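Local coordinates for protein endoglucanase family 5 (PDB 6PZ7) that probably hydrolyses internal beta-1,4 linkages of cellulose and related plant polysaccharides, as a broad-specificity endoglucanase of glycoside hydrolase family 5, at residues 162-167 and 200-205; 192-197 and 205-210. One frame throughout, in Å; residues are numbered along the deposited sequence.

Contact 1. Residues 162-167 and 200-205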
ATOM      1  N   GLU A 162      16.129 -16.939   1.549  1.00  8.84           N
ATOM      2  CA  GLU A 162      16.031 -17.001   0.083  1.00  8.51           C
ATOM      3  C   GLU A 162      15.036 -15.988  -0.450  1.00  7.72           C
ATOM      4  O   GLU A 162      15.340 -15.223  -1.354  1.00  8.07           O
ATOM      5  CB  GLU A 162      15.601 -18.416  -0.332  1.00  8.40           C
ATOM      6  CG  GLU A 162      15.144 -18.499  -1.784  1.00  8.98           C
ATOM      7  CD  GLU A 162      14.775 -19.883  -2.268  1.00 10.41           C
ATOM      8  OE1 GLU A 162      14.506 -20.794  -1.413  1.00 17.93           O
ATOM      9  OE2 GLU A 162      14.698 -20.113  -3.457  1.00  9.41           O
ATOM     10  N   SER A 163      13.805 -15.996   0.077  1.00  7.55           N
ATOM     11  CA  SER A 163      12.789 -15.135  -0.512  0.57  7.92           C
ATOM     12  C   SER A 163      13.062 -13.665  -0.239  1.00  7.33           C
ATOM     13  O   SER A 163      12.786 -12.815  -1.090  1.00  8.31           O
ATOM     14  CB  SER A 163      11.387 -15.571  -0.076  0.57  8.11           C
ATOM     15  OG  SER A 163      11.264 -15.764   1.351  0.57  8.48           O
ATOM     16  N   ARG A 164      13.611 -13.344   0.940  1.00  7.67           N
ATOM     17  CA  ARG A 164      13.994 -11.951   1.217  1.00  7.78           C
ATOM     18  C   ARG A 164      15.062 -11.464   0.240  1.00  8.08           C
ATOM     19  O   ARG A 164      15.018 -10.324  -0.249  1.00  8.77           O
ATOM     20  CB  ARG A 164      14.408 -11.801   2.678  1.00  8.34           C
ATOM     21  CG  ARG A 164      13.262 -11.999   3.647  1.00  8.19           C
ATOM     22  CD  ARG A 164      13.616 -11.674   5.066  1.00  8.72           C
ATOM     23  NE  ARG A 164      14.657 -12.521   5.658  1.00  9.48           N
ATOM     24  CZ  ARG A 164      14.447 -13.611   6.359  1.00  9.29           C
ATOM     25  NH1 ARG A 164      13.217 -14.066   6.542  1.00  9.63           N
ATOM     26  NH2 ARG A 164      15.478 -14.282   6.860  1.00 11.24           N
ATOM     27  N   ASP A 165      16.032 -12.334  -0.069  1.00  8.26           N
ATOM     28  CA  ASP A 165      17.059 -12.008  -1.059  1.00  8.76           C
ATOM     29  C   ASP A 165      16.431 -11.728  -2.414  1.00  7.49           C
ATOM     30  O   ASP A 165      16.719 -10.701  -3.049  1.00  8.75           O
ATOM     31  CB  ASP A 165      18.060 -13.173  -1.109  1.00  8.47           C
ATOM     32  CG  ASP A 165      19.295 -12.889  -1.916  1.00 12.51           C
ATOM     33  OD1 ASP A 165      19.632 -11.707  -2.213  1.00 13.15           O
ATOM     34  OD2 ASP A 165      19.959 -13.887  -2.278  1.00 12.79           O
ATOM     35  N   VAL A 166      15.562 -12.614  -2.877  1.00  7.81           N
ATOM     36  CA  VAL A 166      14.959 -12.447  -4.196  1.00  8.14           C
ATOM     37  C   VAL A 166      14.069 -11.206  -4.247  1.00  8.25           C
ATOM     38  O   VAL A 166      14.044 -10.497  -5.261  1.00  8.82           O
ATOM     39  CB  VAL A 166      14.236 -13.724  -4.643  1.00  7.37           C
ATOM     40  CG1 VAL A 166      13.539 -13.509  -5.987  1.00  8.48           C
ATOM     41  CG2 VAL A 166      15.229 -14.894  -4.729  1.00  9.43           C
ATOM     42  N   ILE A 167      13.353 -10.888  -3.179  1.00  7.68           N
ATOM     43  CA  ILE A 167      12.576  -9.654  -3.196  1.00  7.92           C
ATOM     44  C   ILE A 167      13.469  -8.444  -3.398  1.00  6.77           C
ATOM     45  O   ILE A 167      13.082  -7.485  -4.077  1.00  7.72           O
ATOM     46  CB  ILE A 167      11.707  -9.537  -1.950  1.00  8.48           C
ATOM     47  CG1 ILE A 167      10.565 -10.564  -2.071  1.00 11.84           C
ATOM     48  CG2 ILE A 167      11.217  -8.098  -1.746  1.00  9.92           C
ATOM     49  CD1 ILE A 167       9.900 -10.833  -0.837  1.00 14.31           C
ATOM     50  N   ALA A 200       8.152  -7.919  10.449  1.00  8.31           N
ATOM     51  CA  ALA A 200       8.986  -8.890  11.150  1.00  8.03           C
ATOM     52  C   ALA A 200      10.421  -8.394  11.153  1.00  9.07           C
ATOM     53  O   ALA A 200      10.925  -7.874  10.156  1.00  8.95           O
ATOM     54  CB  ALA A 200       8.896 -10.251  10.473  1.00 11.16           C
ATOM     55  N   THR A 201      11.109  -8.645  12.261  1.00  9.61           N
ATOM     56  CA  THR A 201      12.491  -8.184  12.431  1.00 10.00           C
ATOM     57  C   THR A 201      13.394  -8.585  11.258  1.00  9.23           C
ATOM     58  O   THR A 201      14.110  -7.746  10.717  1.00  9.33           O
ATOM     59  CB  THR A 201      13.044  -8.720  13.761  1.00 11.12           C
ATOM     60  OG1 THR A 201      12.154  -8.307  14.813  1.00 12.58           O
ATOM     61  CG2 THR A 201      14.467  -8.232  14.015  1.00 12.74           C
ATOM     62  N   ALA A 202      13.350  -9.843  10.842  1.00  9.47           N
ATOM     63  CA  ALA A 202      14.241 -10.296   9.783  1.00  9.45           C
ATOM     64  C   ALA A 202      13.855  -9.689   8.441  1.00  9.02           C
ATOM     65  O   ALA A 202      14.723  -9.451   7.583  1.00  9.30           O
ATOM     66  CB  ALA A 202      14.261 -11.817   9.650  1.00 12.45           C
ATOM     67  N   ALA A 203      12.555  -9.486   8.199  1.00  8.24           N
ATOM     68  CA  ALA A 203      12.113  -8.847   6.961  1.00  7.35           C
ATOM     69  C   ALA A 203      12.657  -7.433   6.859  1.00  7.35           C
ATOM     70  O   ALA A 203      13.139  -7.008   5.804  1.00  8.13           O
ATOM     71  CB  ALA A 203      10.591  -8.886   6.884  1.00  8.57           C
ATOM     72  N   MET A 204      12.573  -6.678   7.948  1.00  7.40           N
ATOM     73  CA  MET A 204      13.093  -5.319   7.930  1.00  8.36           C
ATOM     74  C   MET A 204      14.612  -5.316   7.859  1.00  7.81           C
ATOM     75  O   MET A 204      15.192  -4.485   7.159  1.00  9.32           O
ATOM     76  CB  MET A 204      12.602  -4.530   9.139  1.00  9.02           C
ATOM     77  CG  MET A 204      11.071  -4.407   9.198  1.00  8.62           C
ATOM     78  SD  MET A 204      10.469  -3.065  10.270  1.00 10.84           S
ATOM     79  CE  MET A 204      11.167  -3.603  11.832  1.00 13.37           C
ATOM     80  N   ASN A 205      15.277  -6.255   8.529  1.00  8.17           N
ATOM     81  CA  ASN A 205      16.742  -6.257   8.537  1.00  9.86           C
ATOM     82  C   ASN A 205      17.341  -6.616   7.184  1.00  9.20           C
ATOM     83  O   ASN A 205      18.422  -6.114   6.826  1.00 11.44           O
ATOM     84  CB  ASN A 205      17.268  -7.228   9.595  1.00 12.12           C
ATOM     85  CG  ASN A 205      17.244  -6.641  10.989  1.00 17.71           C
ATOM     86  OD1 ASN A 205      17.178  -5.421  11.177  1.00 17.43           O
ATOM     87  ND2 ASN A 205      17.327  -7.514  11.984  1.00 19.88           N
TER
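Arg-164 reaches from helix 161-180 to Ala-202 and Ala-203 in the first turn of the short helix 201-206, two outer helices of the (beta/alpha)8 barrel of this family 5 glycosidase. Its CB points at the short helix, and CG sits anti to the carbonyl carbon, chi1 -67°, with the chain extended through chi2. CD is the first atom to land: it lies 3.5 Å from the backbone O of Ala-202 and 3.7 Å from CA of Ala-203, a van der Waals contact with the helix backbone. There the chain bends, chi3 -63°, and the guanidinium swings alongside the helix instead of running into it. NE passes the same carbonyl without bonding to it; its salt bridge goes to Asp-206, just beyond the segment. NH1 is used by the carbonyl of Gly-158, ahead of helix 161-180, so two partners fix the rotation of the flat group. That fixed plane turns one face to Ala-202, while the methyl of Ala-203 comes no nearer than 4.5 Å, to CD. No hydrogen bond joins the two segments directly. CB of Ala-202 rests over the centre of the guanidinium, 3.8 Å from CZ.

Contact 2. Residues 192-197 and 205-210; sequences VPTYAA and NDLVIP. With EDO (1,2-ethanediol), chain D.
Leu-207 turns CG away from its own N (chi1 -172°), which carries CD1 and CD2 to the chain leaving strand 190-193, where Thr-194 holds CG2 beside its own N, anti to the carbonyl carbon. The contact closes part of a beta-alpha-beta unit of the TIM barrel: strand 190-193 leads into helix 201-206, after which the loop residues 207-210 run back beside the end of strand 190-193 on the way to strand 216-221. Over the touching parts, residues 192-194 and 207-210 run in nearly opposite directions, 157° apart. Leu-207 has two conformers; in the one described here CD1 sits 3.5 Å from O of Pro-193 and 4.0 Å from CA of Thr-194, packed on the backbone. Its other methyl, CD2, meets CG2 of Thr-194 at 4.1 Å, the two side chains crossing at about a right angle. Farther along, Pro-210 presents its ring to Val-192.

No hydrogen bond spans the two segments, but several polar atoms here are bonded outside them. O of Pro-193 accepts from ND2 of Asn-171 on helix 161-180, and OG1 of Thr-194 bonds to the carbonyl of Ser-198, while CG2 of Thr-194 faces Leu-207. Asn-168, on that same helix, bonds the backbone of Asp-206 and Val-208, tying down the chain as it leaves the short helix. The turn after the strand is closed by Ala-197 N, bonded to O of Thr-194 at 2.9 Å. Within that turn, O of Ala-196 accepts a 2.6 Å hydrogen bond from O2 of a 1,2-ethanediol, probably a crystallisation additive. At the far end of the contact, CG2 of Val-192 touches CD of Pro-210 at 4.3 Å.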
ATOM      1  N   VAL A 192       9.029   0.663  -1.904  1.00  6.01           N
ATOM      2  CA  VAL A 192       9.412  -0.755  -2.029  1.00  6.26           C
ATOM      3  C   VAL A 192       9.135  -1.471  -0.715  1.00  6.13           C
ATOM      4  O   VAL A 192       9.474  -0.931   0.360  1.00  6.36           O
ATOM      5  CB  VAL A 192      10.892  -0.935  -2.416  1.00  6.62           C
ATOM      6  CG1 VAL A 192      11.164  -0.255  -3.744  1.00  7.66           C
ATOM      7  CG2 VAL A 192      11.889  -0.471  -1.331  1.00  7.97           C
ATOM      8  N   PRO A 193       8.505  -2.653  -0.749  1.00  5.45           N
ATOM      9  CA  PRO A 193       8.221  -3.381   0.492  1.00  5.67           C
ATOM     10  C   PRO A 193       9.308  -4.381   0.858  1.00  5.75           C
ATOM     11  O   PRO A 193      10.085  -4.840   0.014  1.00  6.61           O
ATOM     12  CB  PRO A 193       6.928  -4.145   0.140  1.00  6.57           C
ATOM     13  CG  PRO A 193       7.147  -4.503  -1.332  1.00  6.32           C
ATOM     14  CD  PRO A 193       7.839  -3.284  -1.923  1.00  6.04           C
ATOM     15  N   THR A 194       9.306  -4.747   2.149  1.00  6.03           N
ATOM     16  CA  THR A 194       9.892  -5.974   2.665  1.00  6.09           C
ATOM     17  C   THR A 194       9.084  -7.172   2.129  1.00  6.01           C
ATOM     18  O   THR A 194       8.013  -7.028   1.523  1.00  6.18           O
ATOM     19  CB  THR A 194       9.821  -5.941   4.185  1.00  6.31           C
ATOM     20  OG1 THR A 194       8.445  -5.755   4.517  1.00  6.51           O
ATOM     21  CG2 THR A 194      10.664  -4.838   4.811  1.00  7.50           C
ATOM     22  N   TYR A 195       9.558  -8.377   2.449  1.00  6.19           N
ATOM     23  CA  TYR A 195       8.796  -9.609   2.221  1.00  6.80           C
ATOM     24  C   TYR A 195       7.424  -9.437   2.861  1.00  6.13           C
ATOM     25  O   TYR A 195       7.316  -9.138   4.046  1.00  6.73           O
ATOM     26  CB  TYR A 195       9.527 -10.799   2.877  1.00  7.42           C
ATOM     27  CG  TYR A 195       8.805 -12.118   2.639  1.00  6.36           C
ATOM     28  CD1 TYR A 195       7.716 -12.489   3.390  1.00  7.37           C
ATOM     29  CD2 TYR A 195       9.233 -12.995   1.644  1.00  7.66           C
ATOM     30  CE1 TYR A 195       7.033 -13.674   3.165  1.00  6.72           C
ATOM     31  CE2 TYR A 195       8.550 -14.188   1.408  1.00  7.62           C
ATOM     32  CZ  TYR A 195       7.469 -14.528   2.177  1.00  6.86           C
ATOM     33  OH  TYR A 195       6.769 -15.704   1.952  1.00  8.11           O
ATOM     34  N   ALA A 196       6.371  -9.623   2.055  1.00  6.86           N
ATOM     35  CA  ALA A 196       4.968  -9.504   2.461  1.00  6.66           C
ATOM     36  C   ALA A 196       4.604  -8.130   3.028  1.00  5.93           C
ATOM     37  O   ALA A 196       3.577  -8.012   3.687  1.00  6.35           O
ATOM     38  CB  ALA A 196       4.540 -10.621   3.400  1.00  6.76           C
ATOM     39  N   ALA A 197       5.430  -7.118   2.822  1.00  5.74           N
ATOM     40  CA  ALA A 197       5.306  -5.834   3.508  1.00  5.61           C
ATOM     41  C   ALA A 197       5.317  -6.010   5.019  1.00  5.62           C
ATOM     42  O   ALA A 197       4.769  -5.215   5.771  1.00  6.87           O
ATOM     43  CB  ALA A 197       4.121  -4.993   3.013  1.00  6.02           C
ATOM     44  N   ASN A 205      15.277  -6.255   8.529  1.00  8.17           N
ATOM     45  CA  ASN A 205      16.742  -6.257   8.537  1.00  9.86           C
ATOM     46  C   ASN A 205      17.341  -6.616   7.184  1.00  9.20           C
ATOM     47  O   ASN A 205      18.422  -6.114   6.826  1.00 11.44           O
ATOM     48  CB  ASN A 205      17.268  -7.228   9.595  1.00 12.12           C
ATOM     49  CG  ASN A 205      17.244  -6.641  10.989  1.00 17.71           C
ATOM     50  OD1 ASN A 205      17.178  -5.421  11.177  1.00 17.43           O
ATOM     51  ND2 ASN A 205      17.327  -7.514  11.984  1.00 19.88           N
ATOM     52  N   ASP A 206      16.675  -7.451   6.406  1.00  8.02           N
ATOM     53  CA  ASP A 206      17.236  -7.936   5.167  1.00  9.09           C
ATOM     54  C   ASP A 206      16.910  -7.071   3.957  1.00  7.87           C
ATOM     55  O   ASP A 206      17.505  -7.281   2.886  1.00  9.45           O
ATOM     56  CB  ASP A 206      16.848  -9.395   4.878  1.00  9.81           C
ATOM     57  CG  ASP A 206      17.603 -10.406   5.724  1.00 16.80           C
ATOM     58  OD1 ASP A 206      18.534 -10.013   6.476  1.00 16.20           O
ATOM     59  OD2 ASP A 206      17.277 -11.626   5.600  1.00 16.33           O
ATOM     60  N   LEU A 207      16.035  -6.082   4.103  1.00  8.37           N
ATOM     61  CA  LEU A 207      15.713  -5.176   3.015  0.54  7.73           C
ATOM     62  C   LEU A 207      16.952  -4.412   2.581  1.00  8.85           C
ATOM     63  O   LEU A 207      17.663  -3.837   3.408  1.00 10.63           O
ATOM     64  CB  LEU A 207      14.641  -4.204   3.483  0.54  8.69           C
ATOM     65  CG  LEU A 207      14.060  -3.325   2.394  0.54  7.22           C
ATOM     66  CD1 LEU A 207      13.187  -4.143   1.460  0.54  6.53           C
ATOM     67  CD2 LEU A 207      13.275  -2.193   2.994  0.54 10.17           C
ATOM     68  N   VAL A 208      17.169  -4.361   1.273  1.00  8.45           N
ATOM     69  CA  VAL A 208      18.194  -3.526   0.646  1.00  9.25           C
ATOM     70  C   VAL A 208      17.487  -2.499  -0.219  1.00  8.13           C
ATOM     71  O   VAL A 208      16.688  -2.857  -1.088  1.00  8.97           O
ATOM     72  CB  VAL A 208      19.184  -4.364  -0.183  1.00  8.37           C
ATOM     73  CG1 VAL A 208      20.143  -3.444  -0.937  1.00 10.72           C
ATOM     74  CG2 VAL A 208      19.913  -5.319   0.730  1.00 10.24           C
ATOM     75  N   ILE A 209      17.767  -1.224   0.005  1.00  9.43           N
ATOM     76  CA  ILE A 209      17.200  -0.174  -0.845  1.00 10.35           C
ATOM     77  C   ILE A 209      17.857  -0.215  -2.224  1.00  9.78           C
ATOM     78  O   ILE A 209      19.086  -0.054  -2.312  1.00 11.20           O
ATOM     79  CB  ILE A 209      17.421   1.209  -0.201  1.00 11.45           C
ATOM     80  CG1 ILE A 209      16.777   1.290   1.173  1.00 10.99           C
ATOM     81  CG2 ILE A 209      16.924   2.327  -1.139  1.00 12.24           C
ATOM     82  CD1 ILE A 209      15.244   1.290   1.171  1.00 15.99           C
ATOM     83  N   PRO A 210      17.116  -0.407  -3.314  1.00  9.45           N
ATOM     84  CA  PRO A 210      17.731  -0.471  -4.651  1.00 11.09           C
ATOM     85  C   PRO A 210      18.652   0.699  -4.930  1.00 11.24           C
ATOM     86  O   PRO A 210      18.241   1.875  -4.829  1.00 11.23           O
ATOM     87  CB  PRO A 210      16.517  -0.461  -5.601  1.00 12.07           C
ATOM     88  CG  PRO A 210      15.426  -1.121  -4.813  1.00 10.61           C
ATOM     89  CD  PRO A 210      15.652  -0.627  -3.375  1.00  9.83           C
TER
HETATM   90  C1  EDO D 403       0.610  -8.369   6.818  1.00 26.64           C
HETATM   91  O1  EDO D 403      -0.305  -7.370   7.229  1.00 23.33           O
HETATM   92  C2  EDO D 403       1.921  -7.682   6.437  1.00 15.19           C
HETATM   93  O2  EDO D 403       2.763  -8.764   6.087  1.00 12.91           O

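Contact 2 is the buried one, packed where the chain leaves a barrel strand; contact 1 is only partly buried and lies farther out, its centre about 18 Å from the centre of the chain, against about 13 Å for that of contact 2. Both use helix 201-206 and share Asn-205, and their centres are about 6 Å apart. Chemistry follows place: a long charged side chain laid against helix backbone in the outer contact, apolar methyl and ring groups packed on each other and on strand backbone in the inner one. The salt bridge of Arg-164 links the two, since Asp-206 belongs to 205-210, and CD1 of Ile-167 packs 3.4 Å from CD2 of the Tyr-195 ring.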